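Local atomic coordinates of thiosulfate reductase (Thermus thermophilus, PDB entry 2VPZ), a protein that binds molybdopterin guanine dinucleotide, molybdenum and a [4Fe-4S] cluster and probably acts as an oxidoreductase that reduces sulfur compounds. Residues A[453-467]-A[471-483]. Numbering follows the deposited sequence.
With MGD (2-amino-5,6-dimercapto-7-methyl-3,7,8a,9-tetrahydro-8-oxa-1,3,9,10-tetraaza-anthracen-4-one guanosine dinucleotide), chain H.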
loop_
_atom_site.group_PDB
_atom_site.type_symbol
_atom_site.label_atom_id
_atom_site.label_comp_id
_atom_site.label_asym_id
_atom_site.label_seq_id
_atom_site.Cartn_x
_atom_site.Cartn_y
_atom_site.Cartn_z
ATOM N N LYS A 453 -32.062 -39.813 25.216
ATOM C CA LYS A 453 -32.444 -39.698 26.643
ATOM C C LYS A 453 -33.532 -40.721 27.058
ATOM O O LYS A 453 -33.578 -41.203 28.203
ATOM C CB LYS A 453 -32.858 -38.258 26.991
ATOM C CG LYS A 453 -31.809 -37.200 26.615
ATOM C CD LYS A 453 -32.095 -35.847 27.271
ATOM C CE LYS A 453 -30.896 -34.871 27.202
ATOM N NZ LYS A 453 -31.312 -33.423 27.201
ATOM N N GLU A 454 -34.415 -41.032 26.112
ATOM C CA GLU A 454 -35.450 -42.052 26.283
ATOM C C GLU A 454 -34.671 -43.389 26.459
ATOM O O GLU A 454 -34.932 -44.175 27.377
ATOM C CB GLU A 454 -36.306 -42.149 25.019
ATOM C CG GLU A 454 -37.794 -41.863 25.168
ATOM C CD GLU A 454 -38.664 -42.647 24.165
ATOM O OE1 GLU A 454 -39.140 -43.758 24.524
ATOM O OE2 GLU A 454 -38.840 -42.153 23.012
ATOM N N ALA A 455 -33.722 -43.628 25.550
ATOM C CA ALA A 455 -32.895 -44.833 25.566
ATOM C C ALA A 455 -32.065 -44.996 26.861
ATOM O O ALA A 455 -31.886 -46.113 27.334
ATOM C CB ALA A 455 -31.992 -44.909 24.298
ATOM N N LEU A 456 -31.549 -43.926 27.452
ATOM C CA LEU A 456 -30.815 -44.102 28.714
ATOM C C LEU A 456 -31.831 -44.454 29.830
ATOM O O LEU A 456 -31.513 -45.202 30.762
ATOM C CB LEU A 456 -29.974 -42.865 29.130
ATOM C CG LEU A 456 -29.014 -42.247 28.099
ATOM C CD1 LEU A 456 -28.282 -41.011 28.685
ATOM C CD2 LEU A 456 -28.004 -43.297 27.594
ATOM N N LYS A 457 -33.054 -43.932 29.739
ATOM C CA LYS A 457 -34.105 -44.196 30.720
ATOM C C LYS A 457 -34.368 -45.716 30.864
ATOM O O LYS A 457 -34.355 -46.288 31.953
ATOM C CB LYS A 457 -35.441 -43.478 30.352
ATOM C CG LYS A 457 -35.873 -42.325 31.301
ATOM C CD LYS A 457 -34.804 -41.213 31.431
ATOM C CE LYS A 457 -34.789 -40.565 32.839
ATOM N NZ LYS A 457 -35.462 -39.216 32.900
ATOM N N ASN A 458 -34.552 -46.368 29.724
ATOM C CA ASN A 458 -34.836 -47.782 29.651
ATOM C C ASN A 458 -33.713 -48.800 29.939
ATOM O O ASN A 458 -33.939 -50.007 29.965
ATOM C CB ASN A 458 -35.440 -48.098 28.279
ATOM C CG ASN A 458 -36.757 -48.839 28.356
ATOM O OD1 ASN A 458 -37.180 -49.256 29.441
ATOM N ND2 ASN A 458 -37.415 -49.014 27.205
ATOM N N LEU A 459 -32.496 -48.332 30.171
ATOM C CA LEU A 459 -31.366 -49.235 30.401
ATOM C C LEU A 459 -31.255 -49.826 31.811
ATOM O O LEU A 459 -31.685 -49.208 32.786
ATOM C CB LEU A 459 -30.025 -48.558 30.011
ATOM C CG LEU A 459 -29.643 -48.193 28.559
ATOM C CD1 LEU A 459 -28.464 -47.185 28.521
ATOM C CD2 LEU A 459 -29.300 -49.462 27.745
ATOM N N ASP A 460 -30.666 -51.018 31.908
ATOM C CA ASP A 460 -30.401 -51.661 33.193
ATOM C C ASP A 460 -29.035 -51.146 33.714
ATOM O O ASP A 460 -28.865 -50.947 34.917
ATOM C CB ASP A 460 -30.406 -53.198 33.101
ATOM C CG ASP A 460 -31.825 -53.786 32.977
ATOM O OD1 ASP A 460 -32.770 -53.162 33.510
ATOM O OD2 ASP A 460 -31.974 -54.868 32.362
ATOM N N LEU A 461 -28.071 -50.928 32.825
ATOM C CA LEU A 461 -26.772 -50.381 33.230
ATOM C C LEU A 461 -26.168 -49.394 32.197
ATOM O O LEU A 461 -26.178 -49.648 30.989
ATOM C CB LEU A 461 -25.741 -51.501 33.543
ATOM C CG LEU A 461 -24.282 -51.098 33.834
ATOM C CD1 LEU A 461 -24.122 -50.649 35.305
ATOM C CD2 LEU A 461 -23.313 -52.262 33.499
ATOM N N TYR A 462 -25.704 -48.245 32.676
ATOM C CA TYR A 462 -25.080 -47.244 31.823
ATOM C C TYR A 462 -23.824 -46.638 32.508
ATOM O O TYR A 462 -23.911 -45.890 33.490
ATOM C CB TYR A 462 -26.095 -46.144 31.386
ATOM C CG TYR A 462 -25.479 -44.846 30.886
ATOM C CD1 TYR A 462 -24.403 -44.852 29.985
ATOM C CD2 TYR A 462 -25.926 -43.607 31.366
ATOM C CE1 TYR A 462 -23.772 -43.654 29.577
ATOM C CE2 TYR A 462 -25.311 -42.404 30.973
ATOM C CZ TYR A 462 -24.231 -42.427 30.078
ATOM O OH TYR A 462 -23.622 -41.258 29.699
ATOM N N VAL A 463 -22.646 -47.030 32.025
ATOM C CA VAL A 463 -21.395 -46.538 32.587
ATOM C C VAL A 463 -20.722 -45.512 31.634
ATOM O O VAL A 463 -20.765 -45.647 30.405
ATOM C CB VAL A 463 -20.379 -47.698 32.944
ATOM C CG1 VAL A 463 -19.296 -47.161 33.881
ATOM C CG2 VAL A 463 -21.128 -48.892 33.615
ATOM N N ALA A 464 -20.134 -44.454 32.193
ATOM C CA ALA A 464 -19.440 -43.423 31.417
ATOM C C ALA A 464 -18.059 -43.155 32.017
ATOM O O ALA A 464 -17.951 -42.881 33.203
ATOM C CB ALA A 464 -20.284 -42.112 31.356
ATOM N N ILE A 465 -17.020 -43.240 31.180
ATOM C CA ILE A 465 -15.603 -43.043 31.578
ATOM C C ILE A 465 -15.172 -41.727 30.896
ATOM O O ILE A 465 -15.104 -41.640 29.662
ATOM C CB ILE A 465 -14.754 -44.268 31.108
ATOM C CG1 ILE A 465 -15.580 -45.552 31.240
ATOM C CG2 ILE A 465 -13.442 -44.345 31.912
ATOM C CD1 ILE A 465 -14.793 -46.870 31.096
ATOM N N ASP A 466 -14.842 -40.710 31.700
ATOM C CA ASP A 466 -14.538 -39.378 31.159
ATOM C C ASP A 466 -13.683 -38.541 32.123
ATOM O O ASP A 466 -13.218 -39.062 33.141
ATOM C CB ASP A 466 -15.888 -38.654 30.954
ATOM C CG ASP A 466 -15.904 -37.699 29.721
ATOM O OD1 ASP A 466 -16.660 -37.989 28.758
ATOM O OD2 ASP A 466 -15.209 -36.674 29.738
ATOM N N VAL A 467 -13.485 -37.258 31.828
ATOM C CA VAL A 467 -12.747 -36.368 32.736
ATOM C C VAL A 467 -13.546 -35.170 33.291
ATOM O O VAL A 467 -13.378 -34.782 34.456
ATOM C CB VAL A 467 -11.485 -35.701 32.138
ATOM C CG1 VAL A 467 -10.821 -34.781 33.198
ATOM C CG2 VAL A 467 -10.496 -36.743 31.598
ATOM N N GLU A 471 -22.886 -32.853 30.262
ATOM C CA GLU A 471 -24.305 -33.145 30.465
ATOM C C GLU A 471 -24.690 -34.637 30.323
ATOM O O GLU A 471 -25.674 -35.073 30.931
ATOM C CB GLU A 471 -25.242 -32.310 29.558
ATOM C CG GLU A 471 -26.707 -32.619 29.850
ATOM C CD GLU A 471 -27.645 -32.231 28.731
ATOM O OE1 GLU A 471 -28.880 -32.345 28.920
ATOM O OE2 GLU A 471 -27.142 -31.822 27.662
ATOM N N HIS A 472 -23.955 -35.437 29.559
ATOM C CA HIS A 472 -24.278 -36.883 29.401
ATOM C C HIS A 472 -23.510 -37.825 30.380
ATOM O O HIS A 472 -23.776 -39.013 30.404
ATOM C CB HIS A 472 -23.945 -37.426 28.016
ATOM C CG HIS A 472 -22.509 -37.670 27.796
ATOM N ND1 HIS A 472 -21.912 -38.874 27.948
ATOM C CD2 HIS A 472 -21.521 -36.801 27.600
ATOM C CE1 HIS A 472 -20.608 -38.745 27.851
ATOM N NE2 HIS A 472 -20.342 -37.480 27.634
ATOM N N VAL A 473 -22.529 -37.313 31.118
ATOM C CA VAL A 473 -21.777 -38.116 32.091
ATOM C C VAL A 473 -22.600 -38.187 33.411
ATOM O O VAL A 473 -22.601 -39.209 34.125
ATOM C CB VAL A 473 -20.344 -37.511 32.408
ATOM C CG1 VAL A 473 -19.647 -38.290 33.534
ATOM C CG2 VAL A 473 -19.470 -37.489 31.128
ATOM N N MET A 474 -23.313 -37.109 33.714
ATOM C CA MET A 474 -24.149 -37.006 34.899
ATOM C C MET A 474 -25.556 -37.645 34.757
ATOM O O MET A 474 -26.495 -37.299 35.475
ATOM C CB MET A 474 -24.235 -35.545 35.398
ATOM C CG MET A 474 -22.888 -34.787 35.438
ATOM S SD MET A 474 -21.592 -35.654 36.388
ATOM C CE MET A 474 -22.267 -35.551 38.100
ATOM N N TRP A 475 -25.694 -38.563 33.799
ATOM C CA TRP A 475 -26.928 -39.372 33.609
ATOM C C TRP A 475 -26.554 -40.832 33.886
ATOM O O TRP A 475 -27.387 -41.730 33.743
ATOM C CB TRP A 475 -27.483 -39.307 32.185
ATOM C CG TRP A 475 -28.416 -38.176 31.932
ATOM C CD1 TRP A 475 -28.180 -36.840 32.140
ATOM C CD2 TRP A 475 -29.752 -38.266 31.415
ATOM N NE1 TRP A 475 -29.285 -36.103 31.781
ATOM C CE2 TRP A 475 -30.257 -36.949 31.322
ATOM C CE3 TRP A 475 -30.559 -39.333 30.997
ATOM C CZ2 TRP A 475 -31.555 -36.669 30.855
ATOM C CZ3 TRP A 475 -31.847 -39.070 30.529
ATOM C CH2 TRP A 475 -32.327 -37.732 30.454
ATOM N N ALA A 476 -25.311 -41.077 34.278
ATOM C CA ALA A 476 -24.827 -42.435 34.514
ATOM C C ALA A 476 -24.962 -43.110 35.906
ATOM O O ALA A 476 -24.982 -42.407 36.937
ATOM C CB ALA A 476 -23.307 -42.503 34.090
ATOM N N ASP A 477 -25.116 -44.447 35.923
ATOM C CA ASP A 477 -25.083 -45.250 37.173
ATOM C C ASP A 477 -23.525 -45.481 37.125
ATOM O O ASP A 477 -23.056 -46.141 36.213
ATOM C CB ASP A 477 -25.733 -46.673 37.077
ATOM C CG ASP A 477 -26.896 -46.766 36.107
ATOM O OD1 ASP A 477 -27.814 -45.927 36.223
ATOM O OD2 ASP A 477 -26.895 -47.684 35.246
ATOM N N VAL A 478 -22.741 -44.969 38.070
ATOM C CA VAL A 478 -21.274 -45.114 37.990
ATOM C C VAL A 478 -20.582 -44.281 36.894
ATOM O O VAL A 478 -20.796 -44.462 35.666
ATOM C CB VAL A 478 -20.711 -46.605 37.791
ATOM C CG1 VAL A 478 -19.317 -46.734 38.466
ATOM C CG2 VAL A 478 -21.657 -47.663 38.344
ATOM N N ILE A 479 -19.743 -43.367 37.390
ATOM C CA ILE A 479 -18.904 -42.431 36.651
ATOM C C ILE A 479 -17.477 -42.858 37.053
ATOM O O ILE A 479 -17.197 -42.968 38.239
ATOM C CB ILE A 479 -19.126 -40.931 37.131
ATOM C CG1 ILE A 479 -20.521 -40.432 36.769
ATOM C CG2 ILE A 479 -18.036 -40.007 36.520
ATOM C CD1 ILE A 479 -21.062 -39.283 37.653
ATOM N N LEU A 480 -16.587 -43.113 36.092
ATOM C CA LEU A 480 -15.191 -43.483 36.402
ATOM C C LEU A 480 -14.247 -42.378 35.863
ATOM O O LEU A 480 -14.227 -42.131 34.649
ATOM C CB LEU A 480 -14.847 -44.877 35.800
ATOM C CG LEU A 480 -15.816 -46.051 36.074
ATOM C CD1 LEU A 480 -15.360 -47.330 35.346
ATOM C CD2 LEU A 480 -15.955 -46.311 37.598
ATOM N N PRO A 481 -13.460 -41.692 36.751
ATOM C CA PRO A 481 -12.542 -40.637 36.274
ATOM C C PRO A 481 -11.244 -41.107 35.606
ATOM O O PRO A 481 -10.389 -41.696 36.286
ATOM C CB PRO A 481 -12.315 -39.768 37.507
ATOM C CG PRO A 481 -12.415 -40.751 38.670
ATOM C CD PRO A 481 -13.425 -41.822 38.219
ATOM N N GLU A 482 -11.085 -40.862 34.305
ATOM C CA GLU A 482 -9.875 -41.287 33.621
ATOM C C GLU A 482 -8.733 -40.318 33.842
ATOM O O GLU A 482 -8.909 -39.139 34.205
ATOM C CB GLU A 482 -10.031 -41.473 32.073
ATOM C CG GLU A 482 -9.066 -42.585 31.558
ATOM C CD GLU A 482 -8.760 -42.594 30.046
ATOM O OE1 GLU A 482 -9.587 -42.123 29.253
ATOM O OE2 GLU A 482 -7.678 -43.117 29.684
ATOM N N ALA A 483 -7.536 -40.856 33.688
ATOM C CA ALA A 483 -6.353 -40.064 33.824
ATOM C C ALA A 483 -6.171 -39.500 32.436
ATOM O O ALA A 483 -6.457 -40.124 31.405
ATOM C CB ALA A 483 -5.156 -40.893 34.271
HETATM P PB MGD H . -16.267 -34.380 21.785
HETATM O O1B MGD H . -17.381 -33.379 21.812
HETATM O O2B MGD H . -14.850 -33.907 21.901
HETATM O O3B MGD H . -16.619 -35.293 20.501
HETATM O O3A MGD H . -17.261 -36.749 18.563
HETATM P PA MGD H . -16.657 -36.845 20.037
HETATM O O1A MGD H . -15.198 -37.258 20.146
HETATM O O2A MGD H . -17.694 -37.538 20.849
HETATM O "O5'" MGD H . -16.449 -35.395 22.965
HETATM C "C5'" MGD H . -15.333 -35.946 23.666
HETATM C "C4'" MGD H . -15.883 -36.483 24.988
HETATM O "O4'" MGD H . -14.757 -37.206 25.472
HETATM C "C3'" MGD H . -16.198 -35.446 26.034
HETATM O "O3'" MGD H . -17.146 -36.061 26.917
HETATM C "C2'" MGD H . -14.831 -35.257 26.711
HETATM O "O2'" MGD H . -15.063 -34.742 27.996
HETATM C "C1'" MGD H . -14.258 -36.675 26.738
HETATM N N9 MGD H . -12.761 -36.863 26.834
HETATM C C8 MGD H . -11.824 -36.075 26.303
HETATM N N7 MGD H . -10.563 -36.516 26.518
HETATM C C5 MGD H . -10.660 -37.686 27.185
HETATM C C6 MGD H . -9.713 -38.767 27.711
HETATM O O6 MGD H . -8.438 -38.670 27.626
HETATM N N1 MGD H . -10.313 -39.841 28.323
HETATM C C2 MGD H . -11.666 -39.987 28.478
HETATM N N2 MGD H . -12.241 -41.064 29.096
HETATM N N3 MGD H . -12.506 -39.060 27.999
HETATM C C4 MGD H . -12.119 -37.899 27.375
HETATM C C10 MGD H . -16.417 -36.544 17.389
HETATM C C11 MGD H . -17.263 -36.782 16.184
HETATM O O11 MGD H . -18.492 -36.098 16.433
HETATM C C12 MGD H . -16.701 -36.404 14.863
HETATM S S12 MGD H . -15.130 -36.884 14.373
HETATM C C13 MGD H . -17.413 -35.738 13.953
HETATM S S13 MGD H . -16.881 -35.219 12.466
HETATM C C14 MGD H . -18.790 -35.369 14.057
HETATM N N15 MGD H . -18.882 -33.882 14.120
HETATM C C16 MGD H . -20.135 -33.419 14.445
HETATM C C17 MGD H . -20.721 -32.128 14.074
HETATM O O17 MGD H . -20.045 -31.277 13.423
HETATM N N18 MGD H . -21.985 -31.888 14.428
HETATM C C19 MGD H . -22.743 -32.766 15.112
HETATM N N19 MGD H . -24.013 -32.464 15.520
HETATM N N20 MGD H . -22.262 -33.967 15.443
HETATM C C21 MGD H . -21.016 -34.345 15.182
HETATM N N22 MGD H . -20.564 -35.532 15.600
HETATM C C23 MGD H . -19.307 -36.104 15.256
#
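Two neighbouring parallel strands of a five-stranded sheet, 462-466 and 479-481, the latter outermost in this chain, pair here and seat the guanosine of one molybdopterin guanine dinucleotide at their C-terminal ends. Leu-480 N bonds to Ala-464 O and Glu-482 N to Asp-466 O (3.0 Å). The Asp-466 carboxylate takes both ribose hydroxyls, OD1 from MGD O3' and OD2 from MGD O2' (2.6 Å), while the anti lone pair of OD2 accepts Val-467 N, so three bonds fix the rotation of the carboxylate. Glu-482 OE1, also bonded by Tyr-438, receives guanine N1 at 2.6 Å and, weakly, N2, whose straighter bond goes to Ile-465 O. At the other end, Lys-453 lays CB and CD against Trp-475 (CB to CH2 3.5 Å), and its extended chain carries NZ to Glu-471 OE1 (3.2 Å), whose OE2 is held by Tyr-718. Cut back to an alanine, Lys-453 would probably leave Glu-471 OE1 without this salt bridge and strip the packing of CG and CD from Trp-475. The Tyr-462 ring, swung to the far side of CA-CB from the backbone N (chi1 161°), lies between Leu-456 CD2 on one face and, on the other, Ala-476 CB, 4.1 Å from the ring centroid.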